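Local coordinates for protein cellulase (Bacillus sp. BG-CS10, PDB 5E09) that probably hydrolyses internal beta-1,4-glucosidic bonds of cellulose, with a family 5 catalytic barrel joined in one chain to carbohydrate-binding modules, at residues Q209-K212 / N218-A221; T401-P406 / A413-Q418; F447-H452 / L512-W517. All blocks are in the same frame, centred on the assembly; numbering follows the deposited sequence.

Contact 1 (Q209-K212 / N218-A221); sequences QTMK and NLIA
Met211, present as selenomethionine, reaches from helix 201-214 to Leu219, Ile220 and Ala221 of strand 219-225 in a buried apolar contact between a helix and a barrel strand. It belongs to a beta-alpha-beta unit of the parallel eight-stranded TIM barrel, in which strand 190-193 leads through helix 201-214 into the neighbouring parallel strand 219-225. The helix packs on the outside of the barrel, and within segment 209-212 it is Met211 that makes the contact. Its CG stands anti to its own carbonyl carbon (chi1 -73°), and beyond CG the chain is extended (chi2 -176°), which carries the methyl group to the strand backbone.

There Met211 CE lies close to the peptide that joins Ile220 to Ala221, 3.2 Å from Ile220 O. Met211 CE is also 3.5 Å from Ala221 N. Ala221 offers a small methyl at the end of this reach, its CB 4.0 Å from Met211 CE and 4.2 Å from Met211 SE, and so small a side chain lets the unbranched methionine come close to the backbone. Leu219 CB is 4.4 Å from Met211 CE, and Leu219 CD1 approaches Met211 O of the helix at 4.2 Å. Ile220 points away and its side chain touches Val14 of helix 9-15 and Val191, so it meets Met211 through its backbone. Ile265 and Leu192 also touch Met211 and help to enclose it.

No hydrogen bond crosses between the segments: in the barrel sheet the backbones of Asn218 and Ile220 bond to strand 190-193, and that of Ala221 to Pro266 and Val268. At this point the contact probably rests on fit and on exclusion of water, a task for which a long, flexible, apolar side chain is well suited.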
loop_
_atom_site.group_PDB
_atom_site.type_symbol
_atom_site.label_atom_id
_atom_site.label_comp_id
_atom_site.label_asym_id
_atom_site.label_seq_id
_atom_site.Cartn_x
_atom_site.Cartn_y
_atom_site.Cartn_z
ATOM N N GLN A 209 14.355 14.021 19.558
ATOM C CA GLN A 209 15.279 15.040 20.027
ATOM C C GLN A 209 15.017 16.374 19.332
ATOM O O GLN A 209 14.983 17.418 19.984
ATOM C CB GLN A 209 16.726 14.585 19.808
ATOM C CG GLN A 209 17.781 15.533 20.369
ATOM C CD GLN A 209 17.566 15.856 21.841
ATOM O OE1 GLN A 209 17.695 17.008 22.256
ATOM N NE2 GLN A 209 17.242 14.839 22.639
ATOM N N THR A 210 14.820 16.340 18.016
ATOM C CA THR A 210 14.474 17.556 17.279
ATOM C C THR A 210 13.239 18.231 17.874
ATOM O O THR A 210 13.202 19.454 18.060
ATOM C CB THR A 210 14.206 17.267 15.789
ATOM O OG1 THR A 210 15.371 16.690 15.187
ATOM C CG2 THR A 210 13.830 18.552 15.047
HETATM N N MSE A 211 12.234 17.421 18.189
HETATM C CA MSE A 211 10.989 17.947 18.729
HETATM C C MSE A 211 11.169 18.538 20.114
HETATM O O MSE A 211 10.624 19.603 20.407
HETATM C CB MSE A 211 9.922 16.858 18.743
HETATM C CG MSE A 211 9.431 16.584 17.342
HETATM SE SE MSE A 211 7.981 15.327 17.142
HETATM C CE MSE A 211 7.480 15.849 15.343
ATOM N N LYS A 212 11.940 17.862 20.960
ATOM C CA LYS A 212 12.242 18.404 22.278
ATOM C C LYS A 212 12.961 19.746 22.139
ATOM O O LYS A 212 12.673 20.686 22.883
ATOM C CB LYS A 212 13.069 17.416 23.104
ATOM C CG LYS A 212 12.210 16.366 23.805
ATOM C CD LYS A 212 12.983 15.566 24.849
ATOM C CE LYS A 212 13.766 14.420 24.230
ATOM N NZ LYS A 212 14.338 13.522 25.275
ATOM N N ASN A 218 2.492 22.152 19.496
ATOM C CA ASN A 218 1.713 21.841 18.300
ATOM C C ASN A 218 2.508 21.121 17.218
ATOM O O ASN A 218 2.533 21.544 16.064
ATOM C CB ASN A 218 1.111 23.128 17.737
ATOM C CG ASN A 218 0.059 23.731 18.663
ATOM O OD1 ASN A 218 -0.866 23.045 19.101
ATOM N ND2 ASN A 218 0.215 25.010 18.980
ATOM N N LEU A 219 3.150 20.022 17.599
ATOM C CA LEU A 219 4.001 19.272 16.687
ATOM C C LEU A 219 3.536 17.819 16.581
ATOM O O LEU A 219 3.076 17.228 17.556
ATOM C CB LEU A 219 5.462 19.338 17.144
ATOM C CG LEU A 219 6.147 20.715 17.146
ATOM C CD1 LEU A 219 7.579 20.610 17.650
ATOM C CD2 LEU A 219 6.123 21.357 15.771
ATOM N N ILE A 220 3.657 17.259 15.382
ATOM C CA ILE A 220 3.205 15.907 15.089
ATOM C C ILE A 220 4.310 15.122 14.398
ATOM O O ILE A 220 4.916 15.610 13.452
ATOM C CB ILE A 220 1.957 15.911 14.185
ATOM C CG1 ILE A 220 0.848 16.778 14.793
ATOM C CG2 ILE A 220 1.473 14.492 13.935
ATOM C CD1 ILE A 220 -0.159 17.267 13.774
ATOM N N ALA A 221 4.580 13.914 14.877
ATOM C CA ALA A 221 5.552 13.040 14.234
ATOM C C ALA A 221 4.883 12.288 13.092
ATOM O O ALA A 221 3.722 11.909 13.204
ATOM C CB ALA A 221 6.146 12.067 15.245
#

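Contact 2 (T401-P406 / A413-Q418)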
loop_
_atom_site.group_PDB
_atom_site.type_symbol
_atom_site.label_atom_id
_atom_site.label_comp_id
_atom_site.label_asym_id
_atom_site.label_seq_id
_atom_site.Cartn_x
_atom_site.Cartn_y
_atom_site.Cartn_z
ATOM N N THR A 401 -22.380 -29.077 -4.233
ATOM C CA THR A 401 -22.921 -29.650 -5.460
ATOM C C THR A 401 -23.950 -28.720 -6.099
ATOM O O THR A 401 -23.868 -28.411 -7.287
ATOM C CB THR A 401 -23.567 -31.024 -5.205
ATOM O OG1 THR A 401 -22.557 -31.950 -4.799
ATOM C CG2 THR A 401 -24.245 -31.554 -6.469
ATOM N N ALA A 402 -24.906 -28.266 -5.300
ATOM C CA ALA A 402 -25.977 -27.409 -5.791
ATOM C C ALA A 402 -25.436 -26.096 -6.361
ATOM O O ALA A 402 -25.941 -25.595 -7.368
ATOM C CB ALA A 402 -26.986 -27.131 -4.673
ATOM N N LEU A 403 -24.401 -25.554 -5.722
ATOM C CA LEU A 403 -23.854 -24.253 -6.106
ATOM C C LEU A 403 -22.948 -24.304 -7.330
ATOM O O LEU A 403 -22.592 -23.273 -7.899
ATOM C CB LEU A 403 -23.077 -23.645 -4.939
ATOM C CG LEU A 403 -23.921 -23.161 -3.767
ATOM C CD1 LEU A 403 -23.051 -22.957 -2.538
ATOM C CD2 LEU A 403 -24.630 -21.877 -4.138
HETATM N N MSE A 404 -22.567 -25.500 -7.744
HETATM C CA MSE A 404 -21.562 -25.599 -8.781
HETATM C C MSE A 404 -22.079 -26.214 -10.067
HETATM O O MSE A 404 -23.181 -26.756 -10.119
HETATM C CB MSE A 404 -20.368 -26.385 -8.250
HETATM C CG MSE A 404 -19.756 -25.701 -7.046
HETATM SE SE MSE A 404 -18.265 -26.655 -6.283
HETATM C CE MSE A 404 -17.011 -26.300 -7.712
ATOM N N THR A 405 -21.265 -26.101 -11.108
ATOM C CA THR A 405 -21.615 -26.562 -12.435
ATOM C C THR A 405 -20.477 -27.408 -12.980
ATOM O O THR A 405 -19.375 -26.901 -13.185
ATOM C CB THR A 405 -21.876 -25.385 -13.394
ATOM O OG1 THR A 405 -22.758 -24.444 -12.774
ATOM C CG2 THR A 405 -22.477 -25.875 -14.699
ATOM N N PRO A 406 -20.742 -28.701 -13.213
ATOM C CA PRO A 406 -19.726 -29.618 -13.741
ATOM C C PRO A 406 -19.150 -29.113 -15.054
ATOM O O PRO A 406 -19.907 -28.745 -15.951
ATOM C CB PRO A 406 -20.503 -30.922 -13.950
ATOM C CG PRO A 406 -21.658 -30.825 -12.985
ATOM C CD PRO A 406 -22.033 -29.372 -12.980
ATOM N N ALA A 413 -19.506 -19.645 -7.614
ATOM C CA ALA A 413 -20.349 -18.996 -6.599
ATOM C C ALA A 413 -19.552 -18.225 -5.568
ATOM O O ALA A 413 -18.357 -18.406 -5.450
ATOM C CB ALA A 413 -21.236 -20.030 -5.888
ATOM N N VAL A 414 -20.237 -17.363 -4.827
ATOM C CA VAL A 414 -19.626 -16.618 -3.728
ATOM C C VAL A 414 -20.420 -16.843 -2.443
ATOM O O VAL A 414 -21.600 -16.499 -2.361
ATOM C CB VAL A 414 -19.548 -15.110 -4.037
ATOM C CG1 VAL A 414 -19.082 -14.344 -2.818
ATOM C CG2 VAL A 414 -18.627 -14.868 -5.238
ATOM N N ILE A 415 -19.774 -17.462 -1.461
ATOM C CA ILE A 415 -20.399 -17.719 -0.172
ATOM C C ILE A 415 -19.985 -16.649 0.823
ATOM O O ILE A 415 -18.808 -16.524 1.161
ATOM C CB ILE A 415 -20.019 -19.103 0.379
ATOM C CG1 ILE A 415 -20.318 -20.190 -0.657
ATOM C CG2 ILE A 415 -20.749 -19.373 1.693
ATOM C CD1 ILE A 415 -19.809 -21.563 -0.268
ATOM N N THR A 416 -20.965 -15.886 1.293
ATOM C CA THR A 416 -20.736 -14.764 2.192
ATOM C C THR A 416 -20.931 -15.151 3.657
ATOM O O THR A 416 -22.034 -15.500 4.074
ATOM C CB THR A 416 -21.681 -13.592 1.856
ATOM O OG1 THR A 416 -21.532 -13.231 0.474
ATOM C CG2 THR A 416 -21.388 -12.387 2.745
ATOM N N ALA A 417 -19.857 -15.094 4.435
ATOM C CA ALA A 417 -19.928 -15.333 5.868
ATOM C C ALA A 417 -20.225 -14.037 6.600
ATOM O O ALA A 417 -19.560 -13.012 6.385
ATOM C CB ALA A 417 -18.636 -15.955 6.383
ATOM N N GLN A 418 -21.236 -14.101 7.460
ATOM C CA GLN A 418 -21.718 -12.956 8.214
ATOM C C GLN A 418 -21.402 -13.132 9.688
ATOM O O GLN A 418 -21.445 -14.240 10.216
ATOM C CB GLN A 418 -23.220 -12.781 8.017
ATOM C CG GLN A 418 -23.656 -12.793 6.566
ATOM C CD GLN A 418 -25.167 -12.847 6.411
ATOM O OE1 GLN A 418 -25.836 -13.718 6.978
ATOM N NE2 GLN A 418 -25.714 -11.908 5.645
#
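Leu403 of segment 401-406 has the largest share of the surface buried here and touches two residues of strand 410-419, Ala413 through its base and Ile415 through its tip. At the base, Leu403 CB and Ala413 CB lie 4.2 Å apart. Ala413 CB also sits 4.0 Å from Leu403 O. Here the backbones are at their nearest, with 6.3 Å between the CA atoms of Leu403 and Ala413, and a residue with a single methyl suits so narrow a gap.

Further along, one methyl of each branched side chain does the touching: Leu403 CD1 is 4.2 Å from Ile415 CD1, and the two side chains meet at a slant. Ile415 turns CG1 anti to its carbonyl carbon (chi1 -53°), and with the chain extended beyond it (chi2 173°) CD1 comes to the leucine although the CB does not point straight at segment 401-406. The setting is the X2 module of the E-set clan, consistent with an immunoglobulin-like beta-sandwich, and the short helix packs against the face of a mixed sheet. Val375 of strand 370-375 adds to the apolar surroundings of Leu403, while Ile415 is also touched by Leu373 and Ile348. Between Ala413 and Ile415, Val414 points away from segment 401-406 and touches Gln428. The backbone at Thr405 is tied separately: Thr405 N is hydrogen-bonded to Asn412 OD1, beside the start of segment 413-418.

Contact 3 (F447-H452 / L512-W517)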
loop_
_atom_site.group_PDB
_atom_site.type_symbol
_atom_site.label_atom_id
_atom_site.label_comp_id
_atom_site.label_asym_id
_atom_site.label_seq_id
_atom_site.Cartn_x
_atom_site.Cartn_y
_atom_site.Cartn_z
ATOM N N PHE A 447 8.347 -13.028 -24.517
ATOM C CA PHE A 447 8.136 -14.420 -24.144
ATOM C C PHE A 447 6.903 -14.635 -23.263
ATOM O O PHE A 447 6.752 -14.022 -22.205
ATOM C CB PHE A 447 9.375 -14.974 -23.441
ATOM C CG PHE A 447 9.389 -16.470 -23.353
ATOM C CD1 PHE A 447 9.885 -17.233 -24.397
ATOM C CD2 PHE A 447 8.887 -17.117 -22.232
ATOM C CE1 PHE A 447 9.887 -18.617 -24.327
ATOM C CE2 PHE A 447 8.887 -18.495 -22.151
ATOM C CZ PHE A 447 9.389 -19.248 -23.198
ATOM N N ALA A 448 6.028 -15.522 -23.716
ATOM C CA ALA A 448 4.861 -15.905 -22.941
ATOM C C ALA A 448 4.549 -17.388 -23.116
ATOM O O ALA A 448 4.460 -17.887 -24.234
ATOM C CB ALA A 448 3.658 -15.060 -23.339
ATOM N N ILE A 449 4.391 -18.081 -21.996
ATOM C CA ILE A 449 3.969 -19.474 -21.978
ATOM C C ILE A 449 2.460 -19.588 -22.091
ATOM O O ILE A 449 1.742 -19.094 -21.227
ATOM C CB ILE A 449 4.413 -20.161 -20.682
ATOM C CG1 ILE A 449 5.915 -19.965 -20.471
ATOM C CG2 ILE A 449 4.017 -21.635 -20.698
ATOM C CD1 ILE A 449 6.370 -20.198 -19.047
ATOM N N PRO A 450 1.966 -20.230 -23.159
ATOM C CA PRO A 450 0.526 -20.490 -23.243
ATOM C C PRO A 450 0.069 -21.299 -22.035
ATOM O O PRO A 450 0.699 -22.294 -21.678
ATOM C CB PRO A 450 0.382 -21.286 -24.544
ATOM C CG PRO A 450 1.572 -20.890 -25.361
ATOM C CD PRO A 450 2.685 -20.677 -24.367
ATOM N N ALA A 451 -1.005 -20.856 -21.398
ATOM C CA ALA A 451 -1.407 -21.433 -20.124
ATOM C C ALA A 451 -2.882 -21.788 -20.088
ATOM O O ALA A 451 -3.735 -21.002 -20.497
ATOM C CB ALA A 451 -1.080 -20.472 -18.994
ATOM N N HIS A 452 -3.173 -22.987 -19.601
ATOM C CA HIS A 452 -4.535 -23.373 -19.286
ATOM C C HIS A 452 -4.680 -23.319 -17.775
ATOM O O HIS A 452 -4.324 -24.268 -17.073
ATOM C CB HIS A 452 -4.857 -24.768 -19.824
ATOM C CG HIS A 452 -4.740 -24.882 -21.312
ATOM N ND1 HIS A 452 -5.675 -24.350 -22.175
ATOM C CD2 HIS A 452 -3.802 -25.472 -22.090
ATOM C CE1 HIS A 452 -5.315 -24.604 -23.421
ATOM N NE2 HIS A 452 -4.182 -25.283 -23.397
ATOM N N LEU A 512 11.566 -23.813 -14.022
ATOM C CA LEU A 512 10.551 -22.997 -13.374
ATOM C C LEU A 512 9.536 -23.886 -12.666
ATOM O O LEU A 512 9.107 -24.920 -13.202
ATOM C CB LEU A 512 9.826 -22.089 -14.379
ATOM C CG LEU A 512 10.637 -21.241 -15.364
ATOM C CD1 LEU A 512 9.713 -20.525 -16.343
ATOM C CD2 LEU A 512 11.526 -20.247 -14.636
ATOM N N THR A 513 9.155 -23.472 -11.463
ATOM C CA THR A 513 8.109 -24.146 -10.714
ATOM C C THR A 513 7.018 -23.150 -10.378
ATOM O O THR A 513 7.226 -22.277 -9.546
ATOM C CB THR A 513 8.642 -24.756 -9.403
ATOM O OG1 THR A 513 9.767 -25.593 -9.681
ATOM C CG2 THR A 513 7.549 -25.567 -8.699
ATOM N N PHE A 514 5.861 -23.267 -11.017
ATOM C CA PHE A 514 4.747 -22.382 -10.683
ATOM C C PHE A 514 3.917 -22.930 -9.516
ATOM O O PHE A 514 3.432 -24.068 -9.559
ATOM C CB PHE A 514 3.864 -22.148 -11.906
ATOM C CG PHE A 514 4.547 -21.382 -13.003
ATOM C CD1 PHE A 514 4.535 -19.997 -13.005
ATOM C CD2 PHE A 514 5.214 -22.046 -14.023
ATOM C CE1 PHE A 514 5.164 -19.284 -14.011
ATOM C CE2 PHE A 514 5.850 -21.342 -15.035
ATOM C CZ PHE A 514 5.824 -19.955 -15.027
ATOM N N HIS A 515 3.794 -22.111 -8.472
ATOM C CA HIS A 515 2.955 -22.408 -7.316
ATOM C C HIS A 515 1.597 -21.725 -7.452
ATOM O O HIS A 515 1.514 -20.483 -7.553
ATOM C CB HIS A 515 3.623 -21.952 -6.011
ATOM C CG HIS A 515 4.939 -22.614 -5.727
ATOM N ND1 HIS A 515 5.161 -23.375 -4.598
ATOM C CD2 HIS A 515 6.109 -22.608 -6.410
ATOM C CE1 HIS A 515 6.407 -23.816 -4.603
ATOM N NE2 HIS A 515 7.003 -23.366 -5.693
ATOM N N PHE A 516 0.548 -22.548 -7.437
ATOM C CA PHE A 516 -0.841 -22.102 -7.525
ATOM C C PHE A 516 -1.513 -22.114 -6.154
ATOM O O PHE A 516 -1.083 -22.832 -5.254
ATOM C CB PHE A 516 -1.630 -22.988 -8.491
ATOM C CG PHE A 516 -1.208 -22.851 -9.916
ATOM C CD1 PHE A 516 -0.086 -23.514 -10.388
ATOM C CD2 PHE A 516 -1.934 -22.058 -10.791
ATOM C CE1 PHE A 516 0.308 -23.382 -11.707
ATOM C CE2 PHE A 516 -1.545 -21.928 -12.113
ATOM C CZ PHE A 516 -0.421 -22.586 -12.568
ATOM N N TRP A 517 -2.579 -21.334 -6.007
ATOM C CA TRP A 517 -3.268 -21.216 -4.720
ATOM C C TRP A 517 -4.106 -22.441 -4.349
ATOM O O TRP A 517 -4.501 -22.599 -3.198
ATOM C CB TRP A 517 -4.140 -19.960 -4.714
ATOM C CG TRP A 517 -3.321 -18.752 -4.417
ATOM C CD1 TRP A 517 -2.967 -17.755 -5.288
ATOM C CD2 TRP A 517 -2.706 -18.434 -3.176
ATOM N NE1 TRP A 517 -2.182 -16.826 -4.649
ATOM C CE2 TRP A 517 -2.002 -17.224 -3.330
ATOM C CE3 TRP A 517 -2.680 -19.054 -1.912
ATOM C CZ2 TRP A 517 -1.293 -16.610 -2.310
ATOM C CZ3 TRP A 517 -1.973 -18.453 -0.888
ATOM C CH2 TRP A 517 -1.289 -17.244 -1.091
#
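Ile449 meets Leu512 and Phe514 by apolar packing of two sorts, aliphatic with aliphatic and aliphatic with aromatic, both made by a single methyl. In the first, Ile449 CD1 lies 4.3 Å from Leu512 CD1, one terminal methyl against another. In the second, Ile449 CD1 approaches Phe514 CZ at 4.1 Å, oblique to the ring, with the two side chains coming from opposite directions. Phe514 sets CG anti to its carbonyl carbon (chi1 -66°) and brings CZ, the far end of its ring, to the isoleucine methyl, while Ile449 has CG1 anti to its carbonyl carbon (chi1 -53°) and CD1 extended beyond it (chi2 161°). Long side chains are needed here, because even the nearest CA atoms, those of Ile449 and Leu512, are 11.4 Å apart.

That separation fits strands that are not neighbours in their sheet. Strands 447-452 and 509-516 belong to one antiparallel sheet of the family 46 carbohydrate-binding module, which probably folds over on itself, consistent with a beta-sandwich, and their inward residues meet across its interior. Tyr524 on Ile449, Leu526 on Leu512 and Met461 on Phe514 carry the apolar core onward.

Polar interactions lie elsewhere and none crosses between the two segments. Thr513, between Leu512 and Phe514, and His515, which follows Phe514, turn to the other side of the strand, where Thr513 OG1 is hydrogen-bonded to Glu523 and His515 NE2 to Glu462. Just past the strand, Trp517 touches Arg240 and Gln285, a point where this module touches the cellulase domain.

Overall arrangement
The three contacts fall in the three modules of the chain and share no secondary-structure element. Contact 1 lies in the catalytic barrel, with contacts 2 and 3 on the opposite side of the chain's centre; centres of contacts 1 and 2 are about 54 Å apart, those of 2 and 3 about 27 Å. None has a hydrogen bond across it. Contacts 1 and 3 are fully buried, contact 2 only partly. Contacts 1 and 2 join a helix to a strand close in sequence, where the backbones come near and backbone atoms take part; contact 3 joins more widely separated strands, some sixty residues apart, and only the ends of long side chains meet.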